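Local structure of nucleotide-binding protein, universal stress protein UspA family (3S3T) at residues 10-15 with 69-74; 20-25 with 36-41; 26-31 with 109-114. The protein binds ATP and belongs to the universal stress protein (UspA) family, though its cellular role is not established. All blocks are in the same frame, centred on the assembly; numbering follows the deposited sequence.

Contact 1. Residues 10-15 with 69-74; sequences VPVDSS and DAMRQR. With ATP (adenosine-5'-triphosphate), chain I.
Val-12 lays its CG2 methyl over one face of the Arg-74 guanidinium, off-centre toward the rim of the flat group. CG2 stands 3.8 Å from Arg-74 NH1. The same methyl meets the CE methyl of the selenomethionine Met-71 at 3.7 Å. The two side chains lie alongside, pointing opposite ways. Met-71 bends at its second torsion (chi2 -57°), which turns CE to the valine. Arg-74 instead runs extended from CG to NE, far enough to carry its guanidinium from helix 53-78 to Val-12. Its NE is held by Gln-19 OE1, and the guanidinium also makes a cation-pi contact with Phe-22. A water lies in the guanidinium plane at its edge. It accepts from Arg-74 NH2 at 2.9 Å and donates to the backbone oxygen of Asp-13. This single water bridges the buried guanidinium to the loop.

Residues 11-13 line the ATP site of this Rossmann-like alpha/beta fold. The ribose O2' donates to Pro-11 O at 2.7 Å, and Pro-11 CB lies against the adenine at N3. Asp-13 forms an Asx turn: its OD1 accepts from the backbone N-H of Ser-15, which comes from above the carboxylate plane at an N to OD1 distance of 2.8 Å. The syn lone pair of OD1 accepts from Ser-15 OG. Asp-13 OD2 lies 3.5 Å from ATP C8. With an alanine here, Ser-15 N and OG would lose their shared acceptor, and the turn leading into helix 16-32 would probably be less firmly set beside the adenine. Ser-15 is the N-cap of that helix, its OG paired with Ala-18 N.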
loop_
_atom_site.group_PDB
_atom_site.type_symbol
_atom_site.label_atom_id
_atom_site.label_comp_id
_atom_site.label_asym_id
_atom_site.label_seq_id
_atom_site.Cartn_x
_atom_site.Cartn_y
_atom_site.Cartn_z
ATOM N N VAL A 10 12.969 -2.762 18.134
ATOM C CA VAL A 10 12.770 -3.920 17.289
ATOM C C VAL A 10 11.477 -4.641 17.725
ATOM O O VAL A 10 11.475 -5.415 18.661
ATOM C CB VAL A 10 13.990 -4.856 17.204
ATOM C CG1 VAL A 10 14.471 -5.366 18.575
ATOM C CG2 VAL A 10 13.660 -6.001 16.240
ATOM N N PRO A 11 10.357 -4.333 17.043
ATOM C CA PRO A 11 9.143 -5.070 17.331
ATOM C C PRO A 11 9.294 -6.504 16.818
ATOM O O PRO A 11 9.694 -6.709 15.664
ATOM C CB PRO A 11 8.055 -4.267 16.594
ATOM C CG PRO A 11 8.648 -2.934 16.338
ATOM C CD PRO A 11 10.110 -3.244 16.098
ATOM N N VAL A 12 8.986 -7.484 17.661
ATOM C CA VAL A 12 8.969 -8.868 17.214
ATOM C C VAL A 12 7.629 -9.567 17.446
ATOM O O VAL A 12 6.980 -9.364 18.470
ATOM C CB VAL A 12 10.049 -9.695 17.961
ATOM C CG1 VAL A 12 11.441 -9.284 17.532
ATOM C CG2 VAL A 12 9.878 -9.524 19.461
ATOM N N ASP A 13 7.237 -10.423 16.500
ATOM C CA ASP A 13 6.209 -11.447 16.756
ATOM C C ASP A 13 6.964 -12.741 16.995
ATOM O O ASP A 13 8.160 -12.700 17.353
ATOM C CB ASP A 13 5.172 -11.550 15.622
ATOM C CG ASP A 13 5.796 -11.867 14.291
ATOM O OD1 ASP A 13 6.929 -12.355 14.289
ATOM O OD2 ASP A 13 5.146 -11.658 13.270
ATOM N N SER A 14 6.305 -13.885 16.800
ATOM C CA SER A 14 6.909 -15.134 17.139
ATOM C C SER A 14 7.511 -15.790 15.917
ATOM O O SER A 14 7.876 -16.961 15.976
ATOM C CB SER A 14 5.884 -16.070 17.821
ATOM O OG SER A 14 4.815 -16.345 16.923
ATOM N N SER A 15 7.616 -15.059 14.812
ATOM C CA SER A 15 8.110 -15.648 13.565
ATOM C C SER A 15 9.628 -15.707 13.493
ATOM O O SER A 15 10.332 -14.926 14.160
ATOM C CB SER A 15 7.575 -14.862 12.381
ATOM O OG SER A 15 8.124 -13.554 12.402
ATOM N N ASP A 69 9.247 -15.828 27.521
ATOM C CA ASP A 69 10.334 -16.796 27.453
ATOM C C ASP A 69 11.248 -16.495 26.260
ATOM O O ASP A 69 12.459 -16.680 26.347
ATOM C CB ASP A 69 9.816 -18.242 27.387
ATOM C CG ASP A 69 10.951 -19.230 27.266
ATOM O OD1 ASP A 69 11.653 -19.470 28.292
ATOM O OD2 ASP A 69 11.178 -19.709 26.128
ATOM N N ALA A 70 10.688 -16.038 25.142
ATOM C CA ALA A 70 11.552 -15.665 24.021
ATOM C C ALA A 70 12.433 -14.432 24.382
ATOM O O ALA A 70 13.579 -14.341 23.959
ATOM C CB ALA A 70 10.742 -15.406 22.797
HETATM N N MSE A 71 11.884 -13.508 25.173
HETATM C CA MSE A 71 12.615 -12.317 25.612
HETATM C C MSE A 71 13.770 -12.708 26.547
HETATM O O MSE A 71 14.894 -12.226 26.386
HETATM C CB MSE A 71 11.671 -11.345 26.305
HETATM C CG MSE A 71 10.666 -10.685 25.373
HETATM SE SE MSE A 71 11.547 -9.715 23.904
HETATM C CE MSE A 71 9.934 -9.017 23.103
ATOM N N ARG A 72 13.489 -13.599 27.502
ATOM C CA ARG A 72 14.532 -14.181 28.341
ATOM C C ARG A 72 15.708 -14.675 27.513
ATOM O O ARG A 72 16.839 -14.276 27.771
ATOM C CB ARG A 72 13.975 -15.322 29.169
ATOM C CG ARG A 72 13.257 -14.863 30.434
ATOM C CD ARG A 72 13.104 -16.014 31.455
ATOM N NE ARG A 72 12.186 -15.669 32.557
ATOM C CZ ARG A 72 10.850 -15.596 32.474
ATOM N NH1 ARG A 72 10.210 -15.832 31.331
ATOM N NH2 ARG A 72 10.138 -15.276 33.557
ATOM N N GLN A 73 15.437 -15.499 26.506
ATOM C CA GLN A 73 16.484 -15.989 25.598
ATOM C C GLN A 73 17.202 -14.847 24.902
ATOM O O GLN A 73 18.423 -14.884 24.731
ATOM C CB GLN A 73 15.930 -16.923 24.525
ATOM C CG GLN A 73 15.390 -18.246 25.027
ATOM C CD GLN A 73 14.995 -19.185 23.883
ATOM O OE1 GLN A 73 14.031 -18.944 23.157
ATOM N NE2 GLN A 73 15.746 -20.270 23.733
ATOM N N ARG A 74 16.458 -13.824 24.489
ATOM C CA ARG A 74 17.100 -12.707 23.817
ATOM C C ARG A 74 18.079 -11.937 24.750
ATOM O O ARG A 74 19.151 -11.560 24.311
ATOM C CB ARG A 74 16.067 -11.775 23.177
ATOM C CG ARG A 74 15.392 -12.396 21.949
ATOM C CD ARG A 74 14.390 -11.480 21.339
ATOM N NE ARG A 74 13.651 -12.123 20.245
ATOM C CZ ARG A 74 12.378 -12.476 20.293
ATOM N NH1 ARG A 74 11.625 -12.249 21.375
ATOM N NH2 ARG A 74 11.855 -13.058 19.250
HETATM P PG ATP I . 0.038 -9.842 7.736
HETATM O O1G ATP I . -0.144 -9.686 9.228
HETATM O O2G ATP I . -0.838 -10.915 7.166
HETATM O O3G ATP I . -0.103 -8.573 6.906
HETATM P PB ATP I . 2.609 -11.121 8.343
HETATM O O1B ATP I . 3.331 -12.135 7.503
HETATM O O2B ATP I . 2.040 -11.559 9.649
HETATM O O3B ATP I . 1.502 -10.441 7.412
HETATM P PA ATP I . 3.639 -8.696 9.570
HETATM O O1A ATP I . 2.579 -8.831 10.619
HETATM O O2A ATP I . 3.636 -7.423 8.828
HETATM O O3A ATP I . 3.652 -9.894 8.527
HETATM O "O5'" ATP I . 5.064 -8.873 10.366
HETATM C "C5'" ATP I . 6.220 -8.200 9.871
HETATM C "C4'" ATP I . 7.122 -7.779 11.034
HETATM O "O4'" ATP I . 6.308 -6.944 11.848
HETATM C "C3'" ATP I . 7.555 -8.923 11.936
HETATM O "O3'" ATP I . 8.702 -9.603 11.454
HETATM C "C2'" ATP I . 7.740 -8.163 13.227
HETATM O "O2'" ATP I . 8.998 -7.506 13.142
HETATM C "C1'" ATP I . 6.614 -7.138 13.220
HETATM N N9 ATP I . 5.445 -7.604 13.962
HETATM C C8 ATP I . 4.358 -8.274 13.466
HETATM N N7 ATP I . 3.484 -8.570 14.455
HETATM C C5 ATP I . 4.021 -8.084 15.580
HETATM C C6 ATP I . 3.629 -8.079 16.984
HETATM N N6 ATP I . 2.460 -8.657 17.329
HETATM N N1 ATP I . 4.464 -7.469 17.898
HETATM C C2 ATP I . 5.616 -6.912 17.492
HETATM N N3 ATP I . 6.070 -6.912 16.231
HETATM C C4 ATP I . 5.307 -7.468 15.263
HETATM O O HOH W 1 9.012 -13.337 19.930
#

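Contact 2. Residues 20-25 with 36-41; sequences AAFTEA and LTALYV. With ATP (adenosine-5'-triphosphate), chain I.
Apolar packing carries the whole meeting of 20-25 with 36-41. Ala-25 CB points at the strand and touches Leu-36 CD1 at 3.9 Å. Leu-36 has CG anti to its backbone N (chi1 -176°), which sends both methyls toward the helix. CD1 takes the Ala-25 methyl, while CD2 lies near the backbone carbonyl of the same alanine. Phe-22 makes the looser contacts. Its CE2 is 4.3 Å from Ala-38 CB and 4.4 Å from Leu-36 CD2, and both groups approach the ring obliquely. The small Ala-38 leaves room for the aromatic ring beside the strand. Val-10 of the adjoining strand and Val-78 of helix 53-78 also touch Phe-22.

Hydrogen bonds to ATP are made at Val-41, where the backbone reads the adenine. Val-41 N donates to ATP N1 at 3.0 Å, nearly straight at 164°. Val-41 O accepts from ATP N6 at 2.8 Å. The pair grips the base by its Watson-Crick edge. Val-41 CB packs 3.6 Å from ATP N1.

The axes of helix segment 20-25 and strand segment 36-41 approach to 10.1 Å, nearly antiparallel at 168°. This is the helix-on-sheet packing of a beta-alpha-beta unit, here strand 7-11, helix 16-32 and strand 35-43, in the nucleotide-binding HUP fold.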
loop_
_atom_site.group_PDB
_atom_site.type_symbol
_atom_site.label_atom_id
_atom_site.label_comp_id
_atom_site.label_asym_id
_atom_site.label_seq_id
_atom_site.Cartn_x
_atom_site.Cartn_y
_atom_site.Cartn_z
ATOM N N ALA A 20 15.109 -12.949 12.973
ATOM C CA ALA A 20 16.209 -12.499 12.125
ATOM C C ALA A 20 16.354 -10.922 12.209
ATOM O O ALA A 20 17.462 -10.367 12.203
ATOM C CB ALA A 20 15.957 -12.933 10.727
ATOM N N ALA A 21 15.213 -10.230 12.280
ATOM C CA ALA A 21 15.182 -8.774 12.543
ATOM C C ALA A 21 15.853 -8.417 13.876
ATOM O O ALA A 21 16.640 -7.496 13.958
ATOM C CB ALA A 21 13.695 -8.288 12.553
ATOM N N PHE A 22 15.489 -9.128 14.935
ATOM C CA PHE A 22 16.086 -8.895 16.219
ATOM C C PHE A 22 17.591 -9.108 16.143
ATOM O O PHE A 22 18.373 -8.298 16.652
ATOM C CB PHE A 22 15.472 -9.781 17.282
ATOM C CG PHE A 22 16.198 -9.725 18.568
ATOM C CD1 PHE A 22 17.117 -10.718 18.907
ATOM C CD2 PHE A 22 16.032 -8.638 19.412
ATOM C CE1 PHE A 22 17.828 -10.648 20.100
ATOM C CE2 PHE A 22 16.759 -8.574 20.627
ATOM C CZ PHE A 22 17.634 -9.584 20.960
ATOM N N THR A 23 18.002 -10.169 15.462
ATOM C CA THR A 23 19.444 -10.482 15.357
ATOM C C THR A 23 20.217 -9.344 14.726
ATOM O O THR A 23 21.301 -9.005 15.204
ATOM C CB THR A 23 19.677 -11.796 14.624
ATOM O OG1 THR A 23 19.050 -12.825 15.386
ATOM C CG2 THR A 23 21.198 -12.118 14.481
ATOM N N GLU A 24 19.639 -8.733 13.685
ATOM C CA GLU A 24 20.256 -7.568 13.039
ATOM C C GLU A 24 20.180 -6.324 13.893
ATOM O O GLU A 24 21.135 -5.522 13.896
ATOM C CB GLU A 24 19.665 -7.315 11.665
ATOM C CG GLU A 24 20.312 -6.181 10.885
ATOM C CD GLU A 24 21.806 -6.337 10.722
ATOM O OE1 GLU A 24 22.468 -5.306 10.529
ATOM O OE2 GLU A 24 22.314 -7.482 10.818
ATOM N N ALA A 25 19.088 -6.154 14.647
ATOM C CA ALA A 25 18.972 -5.021 15.572
ATOM C C ALA A 25 20.092 -5.054 16.609
ATOM O O ALA A 25 20.670 -4.019 16.935
ATOM C CB ALA A 25 17.570 -4.983 16.265
ATOM N N LEU A 36 18.757 -0.562 23.047
ATOM C CA LEU A 36 17.926 -1.456 22.265
ATOM C C LEU A 36 16.706 -1.871 23.070
ATOM O O LEU A 36 16.834 -2.193 24.242
ATOM C CB LEU A 36 18.730 -2.687 21.800
ATOM C CG LEU A 36 18.043 -3.703 20.880
ATOM C CD1 LEU A 36 17.515 -3.037 19.631
ATOM C CD2 LEU A 36 19.013 -4.850 20.543
ATOM N N THR A 37 15.514 -1.806 22.440
ATOM C CA THR A 37 14.286 -2.310 23.050
ATOM C C THR A 37 13.618 -3.317 22.090
ATOM O O THR A 37 13.385 -2.970 20.938
ATOM C CB THR A 37 13.291 -1.168 23.294
ATOM O OG1 THR A 37 13.862 -0.272 24.258
ATOM C CG2 THR A 37 11.923 -1.707 23.835
ATOM N N ALA A 38 13.364 -4.543 22.563
ATOM C CA ALA A 38 12.500 -5.525 21.855
ATOM C C ALA A 38 11.082 -5.453 22.393
ATOM O O ALA A 38 10.859 -5.425 23.624
ATOM C CB ALA A 38 13.047 -6.918 21.963
ATOM N N LEU A 39 10.116 -5.361 21.475
ATOM C CA LEU A 39 8.709 -5.173 21.837
ATOM C C LEU A 39 7.862 -6.261 21.183
ATOM O O LEU A 39 7.838 -6.348 19.968
ATOM C CB LEU A 39 8.210 -3.812 21.373
ATOM C CG LEU A 39 6.693 -3.524 21.395
ATOM C CD1 LEU A 39 6.077 -3.558 22.873
ATOM C CD2 LEU A 39 6.443 -2.212 20.753
ATOM N N TYR A 40 7.204 -7.093 21.984
ATOM C CA TYR A 40 6.178 -8.022 21.466
ATOM C C TYR A 40 4.795 -7.505 21.808
ATOM O O TYR A 40 4.487 -7.256 22.984
ATOM C CB TYR A 40 6.375 -9.407 22.096
ATOM C CG TYR A 40 5.480 -10.505 21.542
ATOM C CD1 TYR A 40 4.124 -10.578 21.869
ATOM C CD2 TYR A 40 5.999 -11.492 20.696
ATOM C CE1 TYR A 40 3.311 -11.574 21.328
ATOM C CE2 TYR A 40 5.189 -12.528 20.193
ATOM C CZ TYR A 40 3.883 -12.557 20.489
ATOM O OH TYR A 40 3.144 -13.579 19.966
ATOM N N VAL A 41 3.937 -7.356 20.805
ATOM C CA VAL A 41 2.564 -6.954 21.063
ATOM C C VAL A 41 1.589 -8.122 21.005
ATOM O O VAL A 41 1.450 -8.783 19.975
ATOM C CB VAL A 41 2.093 -5.837 20.117
ATOM C CG1 VAL A 41 0.714 -5.266 20.617
ATOM C CG2 VAL A 41 3.110 -4.704 20.080
HETATM P PG ATP I . 0.038 -9.842 7.736
HETATM O O1G ATP I . -0.144 -9.686 9.228
HETATM O O2G ATP I . -0.838 -10.915 7.166
HETATM O O3G ATP I . -0.103 -8.573 6.906
HETATM P PB ATP I . 2.609 -11.121 8.343
HETATM O O1B ATP I . 3.331 -12.135 7.503
HETATM O O2B ATP I . 2.040 -11.559 9.649
HETATM O O3B ATP I . 1.502 -10.441 7.412
HETATM P PA ATP I . 3.639 -8.696 9.570
HETATM O O1A ATP I . 2.579 -8.831 10.619
HETATM O O2A ATP I . 3.636 -7.423 8.828
HETATM O O3A ATP I . 3.652 -9.894 8.527
HETATM O "O5'" ATP I . 5.064 -8.873 10.366
HETATM C "C5'" ATP I . 6.220 -8.200 9.871
HETATM C "C4'" ATP I . 7.122 -7.779 11.034
HETATM O "O4'" ATP I . 6.308 -6.944 11.848
HETATM C "C3'" ATP I . 7.555 -8.923 11.936
HETATM O "O3'" ATP I . 8.702 -9.603 11.454
HETATM C "C2'" ATP I . 7.740 -8.163 13.227
HETATM O "O2'" ATP I . 8.998 -7.506 13.142
HETATM C "C1'" ATP I . 6.614 -7.138 13.220
HETATM N N9 ATP I . 5.445 -7.604 13.962
HETATM C C8 ATP I . 4.358 -8.274 13.466
HETATM N N7 ATP I . 3.484 -8.570 14.455
HETATM C C5 ATP I . 4.021 -8.084 15.580
HETATM C C6 ATP I . 3.629 -8.079 16.984
HETATM N N6 ATP I . 2.460 -8.657 17.329
HETATM N N1 ATP I . 4.464 -7.469 17.898
HETATM C C2 ATP I . 5.616 -6.912 17.492
HETATM N N3 ATP I . 6.070 -6.912 16.231
HETATM C C4 ATP I . 5.307 -7.468 15.263
#

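Contact 3. Residues 26-31 with 109-114; sequences VNIAQR and IDLIVL. With ATP (adenosine-5'-triphosphate), chain I.
Ile-28 is the centre of this contact, reaching from helix 16-32 to two residues of strand 111-115. Its two branches divide the work. CG2 meets Leu-111 CD2 at 3.9 Å. The longer branch ends in CD1, which lies 4.0 Å from the same CD2 and equally far from Val-113 CG2. The CG1 branch leaves anti to the carbonyl carbon (chi1 -63°) and continues extended, which brings CD1 to Val-113.

Leu-111 crosses Ile-28 at about a right angle. Its CD2 methyl touches both branches of the isoleucine. The leucine also touches Asn-141 of the next strand, and Ile-143 of the third subunit packs on it.

Val-113 meets Ile-28 differently. The two side chains reach toward each other tip to tip, CG2 against CD1. Both also touch Ile-8 of strand 7-11, which lies next to strand 111-115 in the sheet. Between Leu-111 and Val-113, Ile-112 turns to the other face of the sheet, toward helix 129-137.

Polar links lie to the side: Asp-110 holds Thr-6 and Asn-7, and Asn-27 ND2 donates to Ala-3 O of the third subunit. Only aliphatic side chains touch across these two segments. The joint between helix and strand therefore rests on burial and shape, with no polar group fixing its direction.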
loop_
_atom_site.group_PDB
_atom_site.type_symbol
_atom_site.label_atom_id
_atom_site.label_comp_id
_atom_site.label_asym_id
_atom_site.label_seq_id
_atom_site.Cartn_x
_atom_site.Cartn_y
_atom_site.Cartn_z
ATOM N N VAL A 26 20.445 -6.230 17.096
ATOM C CA VAL A 26 21.539 -6.302 18.076
ATOM C C VAL A 26 22.878 -5.920 17.449
ATOM O O VAL A 26 23.723 -5.313 18.083
ATOM C CB VAL A 26 21.666 -7.697 18.685
ATOM C CG1 VAL A 26 22.872 -7.743 19.668
ATOM C CG2 VAL A 26 20.380 -8.057 19.396
ATOM N N ASN A 27 23.063 -6.314 16.201
ATOM C CA ASN A 27 24.224 -5.940 15.411
ATOM C C ASN A 27 24.330 -4.397 15.230
ATOM O O ASN A 27 25.391 -3.787 15.397
ATOM C CB ASN A 27 24.058 -6.647 14.078
ATOM C CG ASN A 27 25.293 -6.649 13.246
ATOM O OD1 ASN A 27 26.296 -5.982 13.553
ATOM N ND2 ASN A 27 25.252 -7.434 12.165
ATOM N N ILE A 28 23.215 -3.769 14.906
ATOM C CA ILE A 28 23.176 -2.323 14.728
ATOM C C ILE A 28 23.431 -1.653 16.076
ATOM O O ILE A 28 24.202 -0.693 16.157
ATOM C CB ILE A 28 21.801 -1.867 14.175
ATOM C CG1 ILE A 28 21.540 -2.464 12.784
ATOM C CG2 ILE A 28 21.738 -0.331 14.040
ATOM C CD1 ILE A 28 20.098 -2.254 12.275
ATOM N N ALA A 29 22.793 -2.189 17.117
ATOM C CA ALA A 29 22.913 -1.676 18.464
ATOM C C ALA A 29 24.393 -1.679 18.921
ATOM O O ALA A 29 24.905 -0.659 19.389
ATOM C CB ALA A 29 22.032 -2.481 19.411
ATOM N N GLN A 30 25.054 -2.823 18.742
ATOM C CA GLN A 30 26.491 -2.986 19.010
ATOM C C GLN A 30 27.307 -1.934 18.261
ATOM O O GLN A 30 28.196 -1.327 18.850
ATOM C CB GLN A 30 26.959 -4.415 18.643
ATOM C CG GLN A 30 28.456 -4.561 18.345
ATOM C CD GLN A 30 28.913 -6.002 18.370
ATOM O OE1 GLN A 30 28.427 -6.817 19.173
ATOM N NE2 GLN A 30 29.857 -6.333 17.489
ATOM N N ARG A 31 27.012 -1.706 16.981
ATOM C CA ARG A 31 27.835 -0.773 16.180
ATOM C C ARG A 31 27.716 0.690 16.567
ATOM O O ARG A 31 28.699 1.438 16.501
ATOM C CB ARG A 31 27.483 -0.859 14.712
ATOM C CG ARG A 31 28.455 -1.624 13.909
ATOM C CD ARG A 31 27.975 -1.614 12.458
ATOM N NE ARG A 31 28.831 -2.383 11.555
ATOM C CZ ARG A 31 29.079 -3.694 11.655
ATOM N NH1 ARG A 31 28.584 -4.427 12.653
ATOM N NH2 ARG A 31 29.848 -4.288 10.743
ATOM N N ILE A 109 13.483 7.404 20.281
ATOM C CA ILE A 109 13.667 6.284 19.400
ATOM C C ILE A 109 13.955 6.820 18.008
ATOM O O ILE A 109 13.179 7.640 17.475
ATOM C CB ILE A 109 12.449 5.317 19.452
ATOM C CG1 ILE A 109 12.510 4.476 20.735
ATOM C CG2 ILE A 109 12.398 4.408 18.239
ATOM C CD1 ILE A 109 11.228 3.729 20.961
ATOM N N ASP A 110 15.079 6.376 17.431
ATOM C CA ASP A 110 15.517 6.867 16.100
ATOM C C ASP A 110 15.738 5.828 15.048
ATOM O O ASP A 110 16.151 6.164 13.924
ATOM C CB ASP A 110 16.749 7.819 16.188
ATOM C CG ASP A 110 17.827 7.336 17.175
ATOM O OD1 ASP A 110 17.878 6.141 17.496
ATOM O OD2 ASP A 110 18.651 8.168 17.619
ATOM N N LEU A 111 15.347 4.586 15.351
ATOM C CA LEU A 111 15.250 3.518 14.373
ATOM C C LEU A 111 14.258 2.481 14.830
ATOM O O LEU A 111 14.269 2.058 15.989
ATOM C CB LEU A 111 16.594 2.800 14.214
ATOM C CG LEU A 111 16.739 1.746 13.123
ATOM C CD1 LEU A 111 16.431 2.322 11.709
ATOM C CD2 LEU A 111 18.191 1.155 13.178
ATOM N N ILE A 112 13.453 1.991 13.889
ATOM C CA ILE A 112 12.652 0.803 14.137
ATOM C C ILE A 112 13.143 -0.263 13.165
ATOM O O ILE A 112 13.323 0.025 11.962
ATOM C CB ILE A 112 11.154 1.076 13.903
ATOM C CG1 ILE A 112 10.620 2.221 14.792
ATOM C CG2 ILE A 112 10.340 -0.230 14.164
ATOM C CD1 ILE A 112 9.091 2.569 14.558
ATOM N N VAL A 113 13.415 -1.471 13.691
ATOM C CA VAL A 113 13.884 -2.589 12.902
ATOM C C VAL A 113 12.741 -3.615 12.805
ATOM O O VAL A 113 12.187 -4.015 13.798
ATOM C CB VAL A 113 15.163 -3.218 13.528
ATOM C CG1 VAL A 113 15.628 -4.418 12.723
ATOM C CG2 VAL A 113 16.307 -2.147 13.662
ATOM N N LEU A 114 12.400 -4.029 11.603
ATOM C CA LEU A 114 11.245 -4.943 11.361
ATOM C C LEU A 114 11.619 -6.071 10.446
ATOM O O LEU A 114 12.398 -5.896 9.495
ATOM C CB LEU A 114 10.076 -4.165 10.686
ATOM C CG LEU A 114 9.368 -3.096 11.521
ATOM C CD1 LEU A 114 8.622 -2.114 10.616
ATOM C CD2 LEU A 114 8.419 -3.682 12.603
HETATM P PG ATP I . 0.038 -9.842 7.736
HETATM O O1G ATP I . -0.144 -9.686 9.228
HETATM O O2G ATP I . -0.838 -10.915 7.166
HETATM O O3G ATP I . -0.103 -8.573 6.906
HETATM P PB ATP I . 2.609 -11.121 8.343
HETATM O O1B ATP I . 3.331 -12.135 7.503
HETATM O O2B ATP I . 2.040 -11.559 9.649
HETATM O O3B ATP I . 1.502 -10.441 7.412
HETATM P PA ATP I . 3.639 -8.696 9.570
HETATM O O1A ATP I . 2.579 -8.831 10.619
HETATM O O2A ATP I . 3.636 -7.423 8.828
HETATM O O3A ATP I . 3.652 -9.894 8.527
HETATM O "O5'" ATP I . 5.064 -8.873 10.366
HETATM C "C5'" ATP I . 6.220 -8.200 9.871
HETATM C "C4'" ATP I . 7.122 -7.779 11.034
HETATM O "O4'" ATP I . 6.308 -6.944 11.848
HETATM C "C3'" ATP I . 7.555 -8.923 11.936
HETATM O "O3'" ATP I . 8.702 -9.603 11.454
HETATM C "C2'" ATP I . 7.740 -8.163 13.227
HETATM O "O2'" ATP I . 8.998 -7.506 13.142
HETATM C "C1'" ATP I . 6.614 -7.138 13.220
HETATM N N9 ATP I . 5.445 -7.604 13.962
HETATM C C8 ATP I . 4.358 -8.274 13.466
HETATM N N7 ATP I . 3.484 -8.570 14.455
HETATM C C5 ATP I . 4.021 -8.084 15.580
HETATM C C6 ATP I . 3.629 -8.079 16.984
HETATM N N6 ATP I . 2.460 -8.657 17.329
HETATM N N1 ATP I . 4.464 -7.469 17.898
HETATM C C2 ATP I . 5.616 -6.912 17.492
HETATM N N3 ATP I . 6.070 -6.912 16.231
HETATM C C4 ATP I . 5.307 -7.468 15.263
#

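In the fold
All three contacts belong to one five-stranded parallel sheet and the helices packed on it. Contacts 2 and 3 share helix 16-32, with centres about 8 Å apart. Contact 1 brings in helix 53-78; its centre is about 7 Å from that of contact 2 and 15 Å from that of contact 3. Strand 7-11 lies between strands 35-43 and 111-115 in the sheet. Along the chain contact 2 is nested inside the loop closed by contact 1, while contact 3 crosses both. Each includes residues that touch ATP: 10-15 and 36-41 hydrogen-bond it, and Leu-114 packs on the ribose. Three neighbouring strands thus contribute to one nucleotide site from distant parts of the sequence.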